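Side-chain contacts in acyl-coenzyme A oxidase acox-1.2 (Caenorhabditis elegans, PDB 5K3J), which catalyses the FAD-dependent first step of peroxisomal beta-oxidation on ascaroside-CoA pheromone precursors with a five-carbon omega side chain, passing electrons to oxygen: residues A491-Q494 / A495-T499; Y585-D588 / Q589-Y593. All blocks are in the same frame, centred on the assembly; numbering follows the deposited sequence.

Contact 1 (A491-Q494 / A495-T499); sequences ARRQ and AWKAT
K497 lies over one face of the R493 guanidinium, its CG 3.7 Å from R493 NH2 and displaced toward the rim of the flat group. The pair is an i to i+4 contact along helix 481-507, in the C-terminal helical region of the acyl-CoA oxidase fold. The R493 chain bends twice, chi2 at -71° and chi3 at 98°, and these bends bring a side chain that starts out away from K497 back over its methylenes. The two cationic ends come to 4.3 Å between R493 NH2 and K497 NZ. That closeness is probably eased because K497 NZ makes a salt bridge to D584 of the second subunit. R493 also packs on E576 and F577 of its own chain. On another side of the helix, Q494 NE2 lies 3.9 Å from A498 CB, while its hydrogen bond goes to E522 on helix 520-543. Q494 also touches R525, A526 and L529 of that helix; R525 and A526 belong to the ATP site, and the Q494 side chain is about 7 Å from the bound ATP, in its second shell. R492 passes its CG 4.0 Å from W496 CD1, with guanidinium and indole planes turned 35° apart; its NH2 binds the backbone oxygen of Y467. The indole presents its edge to R492 O, which lies in the ring plane, and W496 packs on V450 of helix 435-450. Beneath these side chains run ordinary helical bonds, with W496 N to R492 O at 3.1 Å the straightest of the four that join the two segments. One turn on, T499 OG1 donates to A495 O at 2.8 Å, and T499 N reaches the same oxygen from the opposite face of the carbonyl plane.

Contact 2 (Y585-D588 / Q589-Y593); sequences YVRD and QLYLY
Q589 sets its CG over one face of the Y585 ring, a CH-pi contact 3.5 Å from the ring centroid and 17° off the ring normal. This is an i to i+4 stack along helix 581-597 in the C-terminal helical region of the oxidase. Beyond CG the amide runs past the CE1-CZ rim toward the hydroxyl, its plane only 5° from that of the phenol; Q589 CD lies 3.6 Å from Y585 CE1, and Q589 OE1 lies 3.5 Å from Y585 OH. Both chains turn to make this possible: Y585 has CG anti to its backbone nitrogen (chi1 160°), sending the ring along the helix toward the next turn, and Q589 bends at chi2, which turns its amide parallel to the ring beside the phenol end. With an alanine at Y585, Q589 CG would probably lose the face it rests on, and the amide its flat neighbour, leaving it freer to turn. Further along, R587 and Y591 run side by side in the same direction, with R587 CG 4.0 Å from Y591 OH and the guanidinium and ring planes steeply inclined. The carbonyl oxygen of R587 stands over one face of the Y591 ring, toward its rim. The polar ends of R587 and Y591 meet the second subunit: Y591 OH makes a weak hydrogen bond with E522 there, to which R587 is also linked by a long, weak ion pair. Outside this first shell, Y585 and V586 rest on Y483 of helix 481-507. V586, Q589 and L590 pack on helix 549-569, while the ring of Y593 stacks on H560. At the edge of that Y593 ring, and in its plane, lies Q589 OE1.

From the N terminus, contact 1 comes first, within helix 481-507, and is complete before contact 2 begins within helix 581-597. Each joins residues about one helical turn apart, so neither closes a long loop, and the two neither nest nor cross. In one subunit they stay apart, nearest atoms about 15 Å, though Y483 near the start of helix 481-507 touches the later helix. Helix 520-543 lies against residues 491-499 and helix 549-569 against residues 585-593. Across the dimer interface the two meet: Q494 and K497 of one subunit pack on R587 of the other, joining contact 1 to the partner's contact 2 near the shared ATP sites.

Contact 1 (A491-Q494 / A495-T499)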
ATOM      1  N   ALA A 491     -26.212  -2.881   9.460  1.00 53.80           N
ATOM      2  CA  ALA A 491     -26.472  -3.088   8.040  1.00 58.49           C
ATOM      3  C   ALA A 491     -27.870  -2.613   7.661  1.00 61.11           C
ATOM      4  O   ALA A 491     -28.022  -1.643   6.918  1.00 69.09           O
ATOM      5  CB  ALA A 491     -26.302  -4.557   7.683  1.00 57.38           C
ATOM      6  N   ARG A 492     -28.883  -3.309   8.174  1.00 70.42           N
ATOM      7  CA  ARG A 492     -30.281  -2.939   7.974  1.00 70.39           C
ATOM      8  C   ARG A 492     -30.517  -1.475   8.316  1.00 63.53           C
ATOM      9  O   ARG A 492     -31.208  -0.759   7.590  1.00 61.47           O
ATOM     10  CB  ARG A 492     -31.193  -3.820   8.828  1.00 72.25           C
ATOM     11  CG  ARG A 492     -32.654  -3.400   8.828  1.00 72.03           C
ATOM     12  CD  ARG A 492     -33.445  -4.113   9.921  1.00 72.77           C
ATOM     13  NE  ARG A 492     -33.264  -5.563   9.889  1.00 69.09           N
ATOM     14  CZ  ARG A 492     -32.573  -6.250  10.795  1.00 65.63           C
ATOM     15  NH1 ARG A 492     -31.998  -5.620  11.813  1.00 67.10           N
ATOM     16  NH2 ARG A 492     -32.460  -7.567  10.687  1.00 60.46           N
ATOM     17  N   ARG A 493     -29.935  -1.049   9.435  1.00 74.66           N
ATOM     18  CA  ARG A 493     -29.992   0.338   9.886  1.00 76.95           C
ATOM     19  C   ARG A 493     -29.542   1.284   8.780  1.00 80.31           C
ATOM     20  O   ARG A 493     -30.325   2.091   8.280  1.00 76.54           O
ATOM     21  CB  ARG A 493     -29.114   0.527  11.126  1.00 79.30           C
ATOM     22  CG  ARG A 493     -29.714   1.381  12.236  1.00 76.56           C
ATOM     23  CD  ARG A 493     -29.777   2.856  11.869  1.00 74.89           C
ATOM     24  NE  ARG A 493     -31.099   3.237  11.383  1.00 77.43           N
ATOM     25  CZ  ARG A 493     -31.550   4.487  11.345  1.00 76.48           C
ATOM     26  NH1 ARG A 493     -32.769   4.739  10.884  1.00 78.26           N
ATOM     27  NH2 ARG A 493     -30.787   5.484  11.772  1.00 76.61           N
ATOM     28  N   GLN A 494     -28.273   1.164   8.401  1.00 64.91           N
ATOM     29  CA  GLN A 494     -27.670   2.024   7.390  1.00 65.11           C
ATOM     30  C   GLN A 494     -28.366   1.901   6.041  1.00 65.45           C
ATOM     31  O   GLN A 494     -28.550   2.899   5.345  1.00 67.43           O
ATOM     32  CB  GLN A 494     -26.185   1.694   7.238  1.00 62.57           C
ATOM     33  CG  GLN A 494     -25.438   2.558   6.233  1.00 57.93           C
ATOM     34  CD  GLN A 494     -25.302   3.994   6.686  1.00 60.19           C
ATOM     35  OE1 GLN A 494     -25.217   4.274   7.882  1.00 63.59           O
ATOM     36  NE2 GLN A 494     -25.284   4.916   5.731  1.00 57.00           N
ATOM     37  N   ALA A 495     -28.737   0.674   5.676  1.00 77.91           N
ATOM     38  CA  ALA A 495     -29.399   0.402   4.400  1.00 82.27           C
ATOM     39  C   ALA A 495     -30.630   1.281   4.208  1.00 81.76           C
ATOM     40  O   ALA A 495     -30.765   1.963   3.192  1.00 89.66           O
ATOM     41  CB  ALA A 495     -29.780  -1.070   4.305  1.00 79.50           C
ATOM     42  N   TRP A 496     -31.526   1.257   5.191  1.00 71.29           N
ATOM     43  CA  TRP A 496     -32.688   2.134   5.201  1.00 74.74           C
ATOM     44  C   TRP A 496     -32.270   3.595   5.318  1.00 71.72           C
ATOM     45  O   TRP A 496     -32.770   4.458   4.595  1.00 70.90           O
ATOM     46  CB  TRP A 496     -33.624   1.769   6.354  1.00 76.16           C
ATOM     47  CG  TRP A 496     -34.484   0.584   6.085  1.00 73.65           C
ATOM     48  CD1 TRP A 496     -34.182  -0.723   6.332  1.00 68.19           C
ATOM     49  CD2 TRP A 496     -35.800   0.595   5.523  1.00 71.97           C
ATOM     50  NE1 TRP A 496     -35.229  -1.528   5.955  1.00 75.06           N
ATOM     51  CE2 TRP A 496     -36.235  -0.744   5.454  1.00 74.98           C
ATOM     52  CE3 TRP A 496     -36.654   1.605   5.068  1.00 65.65           C
ATOM     53  CZ2 TRP A 496     -37.484  -1.099   4.951  1.00 68.56           C
ATOM     54  CZ3 TRP A 496     -37.893   1.250   4.569  1.00 63.39           C
ATOM     55  CH2 TRP A 496     -38.297  -0.090   4.514  1.00 65.23           C
ATOM     56  N   LYS A 497     -31.345   3.852   6.235  1.00 57.34           N
ATOM     57  CA  LYS A 497     -30.871   5.200   6.530  1.00 53.25           C
ATOM     58  C   LYS A 497     -30.330   5.897   5.286  1.00 49.36           C
ATOM     59  O   LYS A 497     -30.535   7.096   5.101  1.00 46.69           O
ATOM     60  CB  LYS A 497     -29.792   5.149   7.615  1.00 54.74           C
ATOM     61  CG  LYS A 497     -29.562   6.452   8.370  1.00 53.27           C
ATOM     62  CD  LYS A 497     -28.384   7.233   7.817  1.00 49.48           C
ATOM     63  CE  LYS A 497     -28.089   8.436   8.694  1.00 52.87           C
ATOM     64  NZ  LYS A 497     -27.720   8.048  10.085  1.00 53.05           N
ATOM     65  N   ALA A 498     -29.641   5.143   4.435  1.00 67.62           N
ATOM     66  CA  ALA A 498     -29.067   5.707   3.220  1.00 69.07           C
ATOM     67  C   ALA A 498     -30.110   5.803   2.109  1.00 62.66           C
ATOM     68  O   ALA A 498     -30.130   6.770   1.345  1.00 60.08           O
ATOM     69  CB  ALA A 498     -27.873   4.881   2.761  1.00 68.36           C
ATOM     70  N   THR A 499     -30.979   4.800   2.027  1.00 61.47           N
ATOM     71  CA  THR A 499     -32.011   4.767   0.997  1.00 63.19           C
ATOM     72  C   THR A 499     -32.977   5.943   1.143  1.00 62.72           C
ATOM     73  O   THR A 499     -33.296   6.618   0.163  1.00 61.89           O
ATOM     74  CB  THR A 499     -32.803   3.442   1.033  1.00 59.55           C
ATOM     75  OG1 THR A 499     -31.944   2.358   0.654  1.00 59.98           O
ATOM     76  CG2 THR A 499     -33.987   3.498   0.076  1.00 57.77           C
TER

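Contact 2 (Y585-D588 / Q589-Y593)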
ATOM      1  N   TYR A 585     -16.610  -5.596  26.700  1.00 68.07           N
ATOM      2  CA  TYR A 585     -16.620  -7.054  26.676  1.00 74.55           C
ATOM      3  C   TYR A 585     -16.048  -7.549  25.355  1.00 74.00           C
ATOM      4  O   TYR A 585     -15.089  -8.319  25.334  1.00 62.86           O
ATOM      5  CB  TYR A 585     -18.040  -7.586  26.893  1.00 75.62           C
ATOM      6  CG  TYR A 585     -18.276  -9.007  26.425  1.00 75.68           C
ATOM      7  CD1 TYR A 585     -17.878 -10.094  27.197  1.00 70.35           C
ATOM      8  CD2 TYR A 585     -18.920  -9.262  25.220  1.00 74.53           C
ATOM      9  CE1 TYR A 585     -18.106 -11.394  26.773  1.00 75.08           C
ATOM     10  CE2 TYR A 585     -19.148 -10.556  24.788  1.00 73.34           C
ATOM     11  CZ  TYR A 585     -18.740 -11.618  25.568  1.00 76.00           C
ATOM     12  OH  TYR A 585     -18.967 -12.907  25.138  1.00 80.76           O
ATOM     13  N   VAL A 586     -16.632  -7.081  24.253  1.00 79.33           N
ATOM     14  CA  VAL A 586     -16.161  -7.433  22.916  1.00 77.01           C
ATOM     15  C   VAL A 586     -14.707  -6.991  22.728  1.00 74.19           C
ATOM     16  O   VAL A 586     -13.955  -7.600  21.966  1.00 65.65           O
ATOM     17  CB  VAL A 586     -17.060  -6.802  21.816  1.00 73.23           C
ATOM     18  CG1 VAL A 586     -16.853  -5.303  21.722  1.00 75.46           C
ATOM     19  CG2 VAL A 586     -16.794  -7.441  20.472  1.00 73.05           C
ATOM     20  N   ARG A 587     -14.319  -5.939  23.443  1.00 68.69           N
ATOM     21  CA  ARG A 587     -12.956  -5.432  23.401  1.00 69.89           C
ATOM     22  C   ARG A 587     -12.058  -6.364  24.208  1.00 71.36           C
ATOM     23  O   ARG A 587     -10.951  -6.694  23.785  1.00 71.80           O
ATOM     24  CB  ARG A 587     -12.897  -3.999  23.942  1.00 63.79           C
ATOM     25  CG  ARG A 587     -11.677  -3.198  23.516  1.00 62.43           C
ATOM     26  CD  ARG A 587     -11.795  -1.740  23.954  1.00 60.06           C
ATOM     27  NE  ARG A 587     -12.832  -1.014  23.223  1.00 58.86           N
ATOM     28  CZ  ARG A 587     -13.107   0.275  23.400  1.00 56.24           C
ATOM     29  NH1 ARG A 587     -12.425   0.985  24.288  1.00 57.47           N
ATOM     30  NH2 ARG A 587     -14.065   0.856  22.690  1.00 50.84           N
ATOM     31  N   ASP A 588     -12.554  -6.795  25.365  1.00 90.13           N
ATOM     32  CA  ASP A 588     -11.860  -7.781  26.188  1.00 90.06           C
ATOM     33  C   ASP A 588     -11.831  -9.140  25.494  1.00 84.91           C
ATOM     34  O   ASP A 588     -10.835  -9.860  25.562  1.00 84.41           O
ATOM     35  CB  ASP A 588     -12.532  -7.906  27.558  1.00 91.23           C
ATOM     36  CG  ASP A 588     -11.687  -7.337  28.677  1.00 85.55           C
ATOM     37  OD1 ASP A 588     -10.463  -7.580  28.680  1.00 81.99           O
ATOM     38  OD2 ASP A 588     -12.252  -6.648  29.552  1.00 83.38           O
ATOM     39  N   GLN A 589     -12.929  -9.478  24.822  1.00 82.12           N
ATOM     40  CA  GLN A 589     -13.040 -10.740  24.092  1.00 86.71           C
ATOM     41  C   GLN A 589     -12.036 -10.816  22.953  1.00 80.88           C
ATOM     42  O   GLN A 589     -11.530 -11.888  22.623  1.00 76.37           O
ATOM     43  CB  GLN A 589     -14.453 -10.924  23.539  1.00 92.77           C
ATOM     44  CG  GLN A 589     -15.478 -11.359  24.566  1.00 95.97           C
ATOM     45  CD  GLN A 589     -15.348 -12.822  24.937  1.00 97.67           C
ATOM     46  OE1 GLN A 589     -15.704 -13.706  24.156  1.00102.01           O
ATOM     47  NE2 GLN A 589     -14.836 -13.088  26.132  1.00 96.69           N
ATOM     48  N   LEU A 590     -11.768  -9.666  22.348  1.00 76.40           N
ATOM     49  CA  LEU A 590     -10.786  -9.569  21.283  1.00 72.65           C
ATOM     50  C   LEU A 590      -9.425 -10.042  21.773  1.00 71.04           C
ATOM     51  O   LEU A 590      -8.804 -10.922  21.175  1.00 64.69           O
ATOM     52  CB  LEU A 590     -10.703  -8.129  20.775  1.00 74.47           C
ATOM     53  CG  LEU A 590      -9.454  -7.668  20.019  1.00 71.09           C
ATOM     54  CD1 LEU A 590      -9.296  -8.407  18.708  1.00 67.19           C
ATOM     55  CD2 LEU A 590      -9.520  -6.170  19.774  1.00 67.47           C
ATOM     56  N   TYR A 591      -8.981  -9.463  22.883  1.00 75.85           N
ATOM     57  CA  TYR A 591      -7.647  -9.725  23.409  1.00 74.32           C
ATOM     58  C   TYR A 591      -7.503 -11.129  23.987  1.00 76.08           C
ATOM     59  O   TYR A 591      -6.411 -11.693  23.989  1.00 81.66           O
ATOM     60  CB  TYR A 591      -7.296  -8.681  24.470  1.00 74.64           C
ATOM     61  CG  TYR A 591      -7.423  -7.268  23.958  1.00 79.67           C
ATOM     62  CD1 TYR A 591      -6.972  -6.931  22.689  1.00 81.17           C
ATOM     63  CD2 TYR A 591      -8.017  -6.277  24.726  1.00 75.75           C
ATOM     64  CE1 TYR A 591      -7.093  -5.645  22.205  1.00 79.38           C
ATOM     65  CE2 TYR A 591      -8.148  -4.989  24.251  1.00 76.19           C
ATOM     66  CZ  TYR A 591      -7.682  -4.679  22.990  1.00 76.07           C
ATOM     67  OH  TYR A 591      -7.809  -3.396  22.516  1.00 75.34           O
ATOM     68  N   LEU A 592      -8.604 -11.689  24.476  1.00 74.41           N
ATOM     69  CA  LEU A 592      -8.587 -13.042  25.014  1.00 79.23           C
ATOM     70  C   LEU A 592      -8.233 -14.053  23.930  1.00 73.11           C
ATOM     71  O   LEU A 592      -7.483 -15.002  24.164  1.00 68.74           O
ATOM     72  CB  LEU A 592      -9.938 -13.398  25.629  1.00 85.05           C
ATOM     73  CG  LEU A 592     -10.060 -14.842  26.125  1.00 83.19           C
ATOM     74  CD1 LEU A 592      -9.109 -15.089  27.288  1.00 77.89           C
ATOM     75  CD2 LEU A 592     -11.495 -15.179  26.505  1.00 80.20           C
ATOM     76  N   TYR A 593      -8.776 -13.836  22.737  1.00 66.80           N
ATOM     77  CA  TYR A 593      -8.584 -14.769  21.636  1.00 66.45           C
ATOM     78  C   TYR A 593      -7.316 -14.492  20.841  1.00 61.96           C
ATOM     79  O   TYR A 593      -6.874 -15.337  20.069  1.00 52.30           O
ATOM     80  CB  TYR A 593      -9.805 -14.753  20.718  1.00 71.22           C
ATOM     81  CG  TYR A 593     -10.971 -15.502  21.311  1.00 73.68           C
ATOM     82  CD1 TYR A 593     -10.950 -16.888  21.394  1.00 73.62           C
ATOM     83  CD2 TYR A 593     -12.084 -14.830  21.803  1.00 77.09           C
ATOM     84  CE1 TYR A 593     -12.004 -17.584  21.940  1.00 78.21           C
ATOM     85  CE2 TYR A 593     -13.147 -15.522  22.353  1.00 80.43           C
ATOM     86  CZ  TYR A 593     -13.100 -16.898  22.417  1.00 80.68           C
ATOM     87  OH  TYR A 593     -14.152 -17.595  22.963  1.00 83.39           O
TER